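Local coordinates for beta-lactamase domain protein (Burkholderia ambifaria, PDB 5I0P) that binds two zinc ions in a metallo-beta-lactamase fold and is probably a metal-dependent hydrolase, its substrate not being established, at residues W66-C71 and L96-T101; R126-L131 and R188-R193. One frame throughout, in Å; residues are numbered along the deposited sequence.

Contact 1. Residues W66-C71 and L96-T101; sequences WTIVDC and LRVLVT
Asp70 meets Thr101 with both carboxylate oxygens where two parallel strands run out: OD1 takes the backbone N of Thr101 at 2.8 Å, and OD2 takes the hydroxyl OG1 of the same residue, also at 2.8 Å. Each oxygen uses its syn lone pair, so the end of Thr101 sits in the fork of the carboxylate, its OG1 set between backbone N and carbonyl carbon (chi1 57°) and its side chain crossing that of Asp70 nearly at a right angle. To the side, towards the face of Thr67 and Val69, the Thr101 methyl CG2 meets Val69 CG1, 4.0 Å away. OD2 also accepts a bond from ND1 of His107, a zinc ligand, which makes Asp70 a second-shell residue that probably helps to orient that imidazole. The pair belongs to a beta-alpha-beta crossover, strand 63-69, helix 76-88, strand 95-99, in the metallo-beta-lactamase fold, and Thr101 directly precedes the zinc ligand His102. Upstream the strands lie 14° from parallel, joined by a ladder that includes Leu99 N to Ile68 O at 2.7 Å. On the face of Ile68 and Val98, the sulfur of Cys71 is the bump: SG settles between Val98 CG1, at 3.8 Å, and Val100 CG2, with Leu114 of helix 111-115 packed over Cys71, Ile68 and Val98. The other face is lined by Thr67, Val69, Arg97 and Leu99. Here Arg97, extended from CG to NE, slants across Thr67, its CG lying 3.8 Å from the methyl CG2 of Thr67, while NE gives an almost straight bond of 3.0 Å to Thr67 OG1 at the edge of the guanidinium, in its plane. Asp58 on the adjoining strand bonds that same hydroxyl and forms a salt bridge with Arg97 NH2.

Contact 2. Residues R126-L131 and R188-R193; sequences RLWMTL and RYRRLR
Strands 126-130 and 190-192 run parallel but splayed by 36°, tied by Arg190 N to Leu127 O at 2.8 Å, Met129 N to Arg190 O, and Leu192 N to Met129 O. Arg190 is modelled in two conformers; in the one described here it lies along Trp128, both pointing the same way. Its CG then sits over the centre of the six-membered ring, 3.7 Å from the centroid in a CH-pi contact, and a bend at chi2 (118°) carries the guanidinium on past the rim, tilted 26° from the indole. Leu192 takes the ring's edge instead, CD2 reaching Trp128 CE3 at 3.7 Å. Strand 190-192 is the outermost of its sheet in the metallo-beta-lactamase fold, and Thr130 is the N-cap of helix 131-141, its OG1 bonding Glu216 O and, weakly, Glu133 N. The edge of the Tyr189 ring lies against Met129 O, in the ring plane, with CE2 3.5 Å away, while the ring stacks with Tyr134. Leu131 CD1 rests over the centre of the Arg191 guanidinium, whose opposite face meets Arg193 CD. Beside it a water accepts from Leu131 N and Arg191 NE and donates to Leu192 O.

How the contacts relate
Both contacts are parallel pairings in one sheet, in series along the chain, and strands 95-99 and 126-130 are neighbours in it. Two backbone bonds probably join them, Val98 O to Trp128 N at 2.6 Å and Val100 N to Trp128 O at 2.9 Å. Contact 1 is buried within the sheet and runs up to the zinc site; Asp70 and Thr67 find hydrogen bonds inside the protein, and Arg97 pairs with Asp58 outside the two segments. Contact 2 is partly exposed at the sheet's margin, where arginines rest their hydrocarbon and flat groups on neighbours and a water fills a bridging role. Trp128 belongs to both settings, having a cation-pi contact with Arg97 besides its packing with one conformer of Arg190.

Contact 1. Residues W66-C71 and L96-T101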
ATOM      1  N   TRP A  66     -14.258   1.258 -17.851  1.00 36.19           N
ATOM      2  CA  TRP A  66     -13.861   1.183 -16.461  1.00 33.05           C
ATOM      3  C   TRP A  66     -12.361   1.385 -16.337  1.00 39.95           C
ATOM      4  O   TRP A  66     -11.573   0.823 -17.105  1.00 35.03           O
ATOM      5  CB  TRP A  66     -14.261  -0.182 -15.883  1.00 32.67           C
ATOM      6  CG  TRP A  66     -15.751  -0.424 -16.051  1.00 37.20           C
ATOM      7  CD1 TRP A  66     -16.390  -1.020 -17.129  1.00 42.30           C
ATOM      8  CD2 TRP A  66     -16.780  -0.066 -15.135  1.00 34.66           C
ATOM      9  NE1 TRP A  66     -17.745  -1.031 -16.928  1.00 37.82           N
ATOM     10  CE2 TRP A  66     -18.013  -0.464 -15.708  1.00 40.54           C
ATOM     11  CE3 TRP A  66     -16.784   0.560 -13.882  1.00 33.42           C
ATOM     12  CZ2 TRP A  66     -19.229  -0.252 -15.072  1.00 37.64           C
ATOM     13  CZ3 TRP A  66     -17.991   0.754 -13.245  1.00 39.12           C
ATOM     14  CH2 TRP A  66     -19.208   0.357 -13.850  1.00 36.36           C
ATOM     15  N   THR A  67     -11.965   2.177 -15.352  1.00 42.37           N
ATOM     16  CA  THR A  67     -10.579   2.216 -14.929  1.00 43.83           C
ATOM     17  C   THR A  67     -10.464   1.331 -13.704  1.00 35.99           C
ATOM     18  O   THR A  67     -11.262   1.457 -12.767  1.00 30.26           O
ATOM     19  CB  THR A  67     -10.116   3.626 -14.606  1.00 47.06           C
ATOM     20  OG1 THR A  67      -9.981   4.345 -15.831  1.00 42.96           O
ATOM     21  CG2 THR A  67      -8.738   3.559 -13.916  1.00 45.15           C
ATOM     22  N   ILE A  68      -9.546   0.379 -13.759  1.00 34.99           N
ATOM     23  CA  ILE A  68      -9.281  -0.497 -12.630  1.00 35.19           C
ATOM     24  C   ILE A  68      -8.246   0.158 -11.741  1.00 30.16           C
ATOM     25  O   ILE A  68      -7.240   0.684 -12.231  1.00 32.77           O
ATOM     26  CB  ILE A  68      -8.799  -1.876 -13.108  1.00 35.02           C
ATOM     27  CG1 ILE A  68      -9.940  -2.628 -13.799  1.00 34.64           C
ATOM     28  CG2 ILE A  68      -8.275  -2.660 -11.937  1.00 24.13           C
ATOM     29  CD1 ILE A  68      -9.499  -3.952 -14.380  1.00 27.26           C
ATOM     30  N   VAL A  69      -8.473   0.125 -10.435  1.00 25.85           N
ATOM     31  CA  VAL A  69      -7.428   0.491  -9.486  1.00 23.27           C
ATOM     32  C   VAL A  69      -7.042  -0.742  -8.686  1.00 31.19           C
ATOM     33  O   VAL A  69      -7.788  -1.178  -7.795  1.00 37.23           O
ATOM     34  CB  VAL A  69      -7.857   1.643  -8.573  1.00 25.23           C
ATOM     35  CG1 VAL A  69      -6.722   1.999  -7.576  1.00 20.52           C
ATOM     36  CG2 VAL A  69      -8.275   2.855  -9.433  1.00 23.96           C
ATOM     37  N   ASP A  70      -5.842  -1.261  -8.976  1.00 31.73           N
ATOM     38  CA  ASP A  70      -5.207  -2.391  -8.289  1.00 23.08           C
ATOM     39  C   ASP A  70      -5.807  -3.728  -8.721  1.00 20.89           C
ATOM     40  O   ASP A  70      -6.951  -3.798  -9.159  1.00 24.30           O
ATOM     41  CB  ASP A  70      -5.260  -2.189  -6.761  1.00 21.02           C
ATOM     42  CG  ASP A  70      -4.292  -1.094  -6.278  1.00 26.53           C
ATOM     43  OD1 ASP A  70      -3.457  -0.654  -7.085  1.00 25.59           O
ATOM     44  OD2 ASP A  70      -4.344  -0.686  -5.092  1.00 24.10           O
ATOM     45  N   CYS A  71      -5.041  -4.801  -8.565  1.00 20.79           N
ATOM     46  CA  CYS A  71      -5.172  -5.973  -9.418  1.00 28.44           C
ATOM     47  C   CYS A  71      -5.397  -7.303  -8.709  1.00 33.62           C
ATOM     48  O   CYS A  71      -5.960  -8.221  -9.317  1.00 33.39           O
ATOM     49  CB  CYS A  71      -3.897  -6.088 -10.277  1.00 28.70           C
ATOM     50  SG  CYS A  71      -3.486  -4.571 -11.120  1.00 34.70           S
ATOM     51  N   LEU A  96     -10.648   0.305 -19.651  1.00 40.33           N
ATOM     52  CA  LEU A  96      -9.944   1.307 -20.450  1.00 42.33           C
ATOM     53  C   LEU A  96      -8.475   1.458 -20.068  1.00 43.54           C
ATOM     54  O   LEU A  96      -7.671   1.886 -20.901  1.00 43.15           O
ATOM     55  CB  LEU A  96     -10.649   2.673 -20.339  1.00 37.81           C
ATOM     56  CG  LEU A  96     -12.135   2.665 -20.727  1.00 43.66           C
ATOM     57  CD1 LEU A  96     -12.838   4.015 -20.493  1.00 38.97           C
ATOM     58  CD2 LEU A  96     -12.257   2.240 -22.178  1.00 52.59           C
ATOM     59  N   ARG A  97      -8.108   1.116 -18.842  1.00 43.52           N
ATOM     60  CA  ARG A  97      -6.744   1.250 -18.358  1.00 39.22           C
ATOM     61  C   ARG A  97      -6.696   0.612 -16.973  1.00 37.87           C
ATOM     62  O   ARG A  97      -7.724   0.426 -16.315  1.00 32.82           O
ATOM     63  CB  ARG A  97      -6.286   2.723 -18.308  1.00 34.07           C
ATOM     64  CG  ARG A  97      -7.109   3.615 -17.403  1.00 29.10           C
ATOM     65  CD  ARG A  97      -6.613   5.028 -17.331  1.00 29.25           C
ATOM     66  NE  ARG A  97      -7.715   5.889 -16.930  1.00 35.87           N
ATOM     67  CZ  ARG A  97      -7.704   7.215 -16.982  1.00 41.17           C
ATOM     68  NH1 ARG A  97      -6.618   7.844 -17.425  1.00 50.34           N
ATOM     69  NH2 ARG A  97      -8.787   7.911 -16.635  1.00 37.97           N
ATOM     70  N   VAL A  98      -5.495   0.247 -16.555  1.00 28.10           N
ATOM     71  CA  VAL A  98      -5.281  -0.299 -15.229  1.00 31.21           C
ATOM     72  C   VAL A  98      -4.359   0.655 -14.470  1.00 35.28           C
ATOM     73  O   VAL A  98      -3.237   0.948 -14.918  1.00 28.35           O
ATOM     74  CB  VAL A  98      -4.704  -1.716 -15.283  1.00 29.74           C
ATOM     75  CG1 VAL A  98      -4.470  -2.216 -13.890  1.00 23.65           C
ATOM     76  CG2 VAL A  98      -5.654  -2.633 -16.051  1.00 31.84           C
ATOM     77  N   LEU A  99      -4.839   1.141 -13.331  1.00 30.80           N
ATOM     78  CA  LEU A  99      -4.084   2.024 -12.469  1.00 30.35           C
ATOM     79  C   LEU A  99      -3.669   1.260 -11.219  1.00 34.24           C
ATOM     80  O   LEU A  99      -4.459   0.493 -10.673  1.00 41.91           O
ATOM     81  CB  LEU A  99      -4.937   3.232 -12.130  1.00 31.43           C
ATOM     82  CG  LEU A  99      -4.243   4.464 -11.617  1.00 35.56           C
ATOM     83  CD1 LEU A  99      -5.049   5.687 -11.959  1.00 23.73           C
ATOM     84  CD2 LEU A  99      -4.076   4.320 -10.085  1.00 37.20           C
ATOM     85  N   VAL A 100      -2.427   1.447 -10.773  1.00 34.18           N
ATOM     86  CA  VAL A 100      -1.879   0.700  -9.640  1.00 28.89           C
ATOM     87  C   VAL A 100      -1.291   1.653  -8.594  1.00 24.85           C
ATOM     88  O   VAL A 100      -0.466   2.515  -8.919  1.00 21.71           O
ATOM     89  CB  VAL A 100      -0.830  -0.326 -10.102  1.00 26.66           C
ATOM     90  CG1 VAL A 100      -0.084  -0.908  -8.893  1.00 25.65           C
ATOM     91  CG2 VAL A 100      -1.527  -1.412 -10.906  1.00 24.08           C
ATOM     92  N   THR A 101      -1.693   1.475  -7.333  1.00 18.67           N
ATOM     93  CA  THR A 101      -1.245   2.386  -6.286  1.00 22.67           C
ATOM     94  C   THR A 101       0.247   2.229  -5.976  1.00 25.12           C
ATOM     95  O   THR A 101       0.940   3.217  -5.689  1.00 23.06           O
ATOM     96  CB  THR A 101      -2.090   2.177  -5.014  1.00 18.92           C
ATOM     97  OG1 THR A 101      -2.026   0.811  -4.578  1.00 23.59           O
ATOM     98  CG2 THR A 101      -3.522   2.562  -5.233  1.00 18.41           C
TER

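Contact 2. Residues R126-L131 and R188-R193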
ATOM      1  N   ARG A 126      -3.324   0.193 -21.135  1.00 34.24           N
ATOM      2  CA  ARG A 126      -2.075   0.680 -20.575  1.00 40.44           C
ATOM      3  C   ARG A 126      -2.098   0.674 -19.033  1.00 40.63           C
ATOM      4  O   ARG A 126      -3.104   0.978 -18.395  1.00 43.68           O
ATOM      5  CB  ARG A 126      -1.795   2.083 -21.126  1.00 30.34           C
ATOM      6  CG  ARG A 126      -0.615   2.761 -20.441  1.00 41.83           C
ATOM      7  CD  ARG A 126       0.750   2.224 -20.923  1.00 38.66           C
ATOM      8  NE  ARG A 126       1.006   2.557 -22.315  1.00 37.43           N
ATOM      9  CZ  ARG A 126       0.872   1.718 -23.344  1.00 42.51           C
ATOM     10  NH1 ARG A 126       0.481   0.466 -23.154  1.00 31.93           N
ATOM     11  NH2 ARG A 126       1.118   2.142 -24.584  1.00 37.01           N
ATOM     12  N   LEU A 127      -0.983   0.303 -18.443  1.00 42.11           N
ATOM     13  CA  LEU A 127      -0.793   0.406 -17.003  1.00 35.33           C
ATOM     14  C   LEU A 127      -0.430   1.832 -16.597  1.00 28.85           C
ATOM     15  O   LEU A 127       0.504   2.411 -17.153  1.00 25.41           O
ATOM     16  CB  LEU A 127       0.324  -0.548 -16.574  1.00 30.55           C
ATOM     17  CG  LEU A 127       0.925  -0.200 -15.216  1.00 31.64           C
ATOM     18  CD1 LEU A 127      -0.083  -0.541 -14.142  1.00 25.44           C
ATOM     19  CD2 LEU A 127       2.262  -0.918 -14.990  1.00 32.53           C
ATOM     20  N   TRP A 128      -1.135   2.375 -15.597  1.00 26.69           N
ATOM     21  CA  TRP A 128      -0.824   3.675 -14.996  1.00 25.52           C
ATOM     22  C   TRP A 128      -0.235   3.472 -13.594  1.00 29.55           C
ATOM     23  O   TRP A 128      -0.862   2.845 -12.731  1.00 34.73           O
ATOM     24  CB  TRP A 128      -2.077   4.569 -14.941  1.00 24.63           C
ATOM     25  CG  TRP A 128      -2.604   4.980 -16.331  1.00 32.62           C
ATOM     26  CD1 TRP A 128      -2.887   4.146 -17.372  1.00 27.10           C
ATOM     27  CD2 TRP A 128      -2.936   6.307 -16.782  1.00 27.46           C
ATOM     28  NE1 TRP A 128      -3.341   4.864 -18.450  1.00 31.19           N
ATOM     29  CE2 TRP A 128      -3.375   6.194 -18.120  1.00 31.71           C
ATOM     30  CE3 TRP A 128      -2.886   7.582 -16.188  1.00 27.56           C
ATOM     31  CZ2 TRP A 128      -3.742   7.315 -18.896  1.00 33.20           C
ATOM     32  CZ3 TRP A 128      -3.254   8.681 -16.939  1.00 29.17           C
ATOM     33  CH2 TRP A 128      -3.667   8.543 -18.300  1.00 30.72           C
ATOM     34  N   MET A 129       0.954   4.031 -13.354  1.00 32.27           N
ATOM     35  CA  MET A 129       1.698   3.779 -12.118  1.00 28.07           C
ATOM     36  C   MET A 129       2.747   4.878 -11.936  1.00 28.31           C
ATOM     37  O   MET A 129       3.146   5.555 -12.894  1.00 31.10           O
ATOM     38  CB  MET A 129       2.359   2.401 -12.169  1.00 23.93           C
ATOM     39  CG  MET A 129       2.711   1.741 -10.875  1.00 25.05           C
ATOM     40  SD  MET A 129       3.105   0.018 -11.253  1.00 33.17           S
ATOM     41  CE  MET A 129       3.519  -0.673  -9.639  1.00 19.46           C
ATOM     42  N   THR A 130       3.196   5.054 -10.702  1.00 22.94           N
ATOM     43  CA  THR A 130       4.306   5.972 -10.497  1.00 25.17           C
ATOM     44  C   THR A 130       5.607   5.309 -10.928  1.00 26.45           C
ATOM     45  O   THR A 130       5.726   4.077 -10.959  1.00 28.40           O
ATOM     46  CB  THR A 130       4.440   6.427  -9.041  1.00 24.44           C
ATOM     47  OG1 THR A 130       4.762   5.307  -8.211  1.00 29.69           O
ATOM     48  CG2 THR A 130       3.180   7.144  -8.541  1.00 20.86           C
ATOM     49  N   LEU A 131       6.575   6.154 -11.290  1.00 27.60           N
ATOM     50  CA  LEU A 131       7.874   5.676 -11.750  1.00 26.17           C
ATOM     51  C   LEU A 131       8.577   4.835 -10.685  1.00 29.99           C
ATOM     52  O   LEU A 131       9.176   3.800 -11.002  1.00 28.36           O
ATOM     53  CB  LEU A 131       8.745   6.858 -12.155  1.00 23.94           C
ATOM     54  CG  LEU A 131      10.109   6.512 -12.772  1.00 28.64           C
ATOM     55  CD1 LEU A 131      10.500   7.550 -13.840  1.00 26.56           C
ATOM     56  CD2 LEU A 131      11.244   6.382 -11.732  1.00 24.59           C
ATOM     57  N   ARG A 188       5.363  -1.638 -20.468  1.00 40.67           N
ATOM     58  CA  ARG A 188       5.213  -0.209 -20.704  1.00 41.46           C
ATOM     59  C   ARG A 188       4.307   0.350 -19.632  1.00 35.28           C
ATOM     60  O   ARG A 188       3.498  -0.370 -19.055  1.00 40.68           O
ATOM     61  CB  ARG A 188       4.553   0.091 -22.062  1.00 43.71           C
ATOM     62  CG  ARG A 188       5.306  -0.359 -23.228  1.00 49.10           C
ATOM     63  CD  ARG A 188       4.440  -0.332 -24.454  1.00 57.64           C
ATOM     64  NE  ARG A 188       5.299  -0.567 -25.599  1.00 73.01           N
ATOM     65  CZ  ARG A 188       5.727  -1.762 -25.983  1.00 77.76           C
ATOM     66  NH1 ARG A 188       5.357  -2.844 -25.315  1.00 74.41           N
ATOM     67  NH2 ARG A 188       6.531  -1.865 -27.036  1.00 81.65           N
ATOM     68  N   TYR A 189       4.369   1.657 -19.439  1.00 31.37           N
ATOM     69  CA  TYR A 189       3.463   2.255 -18.481  1.00 30.47           C
ATOM     70  C   TYR A 189       3.289   3.722 -18.815  1.00 33.18           C
ATOM     71  O   TYR A 189       4.079   4.299 -19.552  1.00 31.38           O
ATOM     72  CB  TYR A 189       3.976   2.055 -17.043  1.00 29.44           C
ATOM     73  CG  TYR A 189       5.030   3.033 -16.614  1.00 31.89           C
ATOM     74  CD1 TYR A 189       6.230   3.113 -17.291  1.00 29.91           C
ATOM     75  CD2 TYR A 189       4.846   3.842 -15.500  1.00 28.46           C
ATOM     76  CE1 TYR A 189       7.211   3.987 -16.885  1.00 36.62           C
ATOM     77  CE2 TYR A 189       5.807   4.721 -15.090  1.00 28.39           C
ATOM     78  CZ  TYR A 189       6.992   4.788 -15.793  1.00 30.12           C
ATOM     79  OH  TYR A 189       7.961   5.656 -15.427  1.00 30.45           O
ATOM     80  N   ARG A 190       2.190   4.283 -18.320  1.00 36.02           N
ATOM     81  CA  ARG A 190       1.940   5.717 -18.322  0.55 33.62           C
ATOM     82  C   ARG A 190       2.204   6.231 -16.912  1.00 33.41           C
ATOM     83  O   ARG A 190       1.567   5.766 -15.951  1.00 34.49           O
ATOM     84  CB  ARG A 190       0.503   6.003 -18.755  0.55 32.42           C
ATOM     85  CG  ARG A 190       0.140   7.469 -18.853  0.55 31.69           C
ATOM     86  CD  ARG A 190      -0.244   7.792 -20.276  0.55 38.18           C
ATOM     87  NE  ARG A 190      -0.850   9.112 -20.422  0.55 39.61           N
ATOM     88  CZ  ARG A 190      -1.784   9.374 -21.322  0.55 40.32           C
ATOM     89  NH1 ARG A 190      -2.197   8.406 -22.122  0.55 32.87           N
ATOM     90  NH2 ARG A 190      -2.315  10.579 -21.397  0.55 45.22           N
ATOM     91  N   ARG A 191       3.143   7.161 -16.787  1.00 31.17           N
ATOM     92  CA  ARG A 191       3.646   7.571 -15.484  1.00 28.73           C
ATOM     93  C   ARG A 191       2.681   8.519 -14.776  1.00 35.78           C
ATOM     94  O   ARG A 191       2.193   9.496 -15.365  1.00 42.25           O
ATOM     95  CB  ARG A 191       5.014   8.225 -15.634  1.00 27.57           C
ATOM     96  CG  ARG A 191       5.610   8.728 -14.326  1.00 26.93           C
ATOM     97  CD  ARG A 191       6.888   9.440 -14.617  1.00 28.53           C
ATOM     98  NE  ARG A 191       7.692   9.693 -13.439  1.00 29.48           N
ATOM     99  CZ  ARG A 191       8.811  10.389 -13.490  1.00 32.62           C
ATOM    100  NH1 ARG A 191       9.163  10.886 -14.665  1.00 32.39           N
ATOM    101  NH2 ARG A 191       9.564  10.580 -12.403  1.00 27.35           N
ATOM    102  N   LEU A 192       2.372   8.191 -13.527  1.00 30.94           N
ATOM    103  CA  LEU A 192       1.664   9.060 -12.594  1.00 30.42           C
ATOM    104  C   LEU A 192       2.665   9.786 -11.713  1.00 27.39           C
ATOM    105  O   LEU A 192       3.650   9.194 -11.257  1.00 36.75           O
ATOM    106  CB  LEU A 192       0.737   8.253 -11.691  1.00 31.50           C
ATOM    107  CG  LEU A 192      -0.396   7.468 -12.333  1.00 32.58           C
ATOM    108  CD1 LEU A 192      -0.943   6.434 -11.300  1.00 26.06           C
ATOM    109  CD2 LEU A 192      -1.488   8.416 -12.847  1.00 27.65           C
ATOM    110  N   ARG A 193       2.409  11.063 -11.460  1.00 26.91           N
ATOM    111  CA  ARG A 193       3.277  11.850 -10.599  1.00 29.77           C
ATOM    112  C   ARG A 193       2.479  12.657  -9.588  1.00 32.14           C
ATOM    113  O   ARG A 193       1.316  13.014  -9.801  1.00 29.77           O
ATOM    114  CB  ARG A 193       4.174  12.804 -11.400  1.00 32.74           C
ATOM    115  CG  ARG A 193       5.209  12.128 -12.262  1.00 39.55           C
ATOM    116  CD  ARG A 193       6.136  13.134 -12.980  1.00 44.89           C
ATOM    117  NE  ARG A 193       6.881  13.978 -12.048  1.00 42.23           N
ATOM    118  CZ  ARG A 193       6.738  15.295 -11.971  1.00 48.23           C
ATOM    119  NH1 ARG A 193       5.883  15.921 -12.768  1.00 42.54           N
ATOM    120  NH2 ARG A 193       7.453  15.987 -11.092  1.00 60.48           N
TER
HETATM  121  O   HOH W   1       6.248   9.053 -10.925  1.00 22.89           O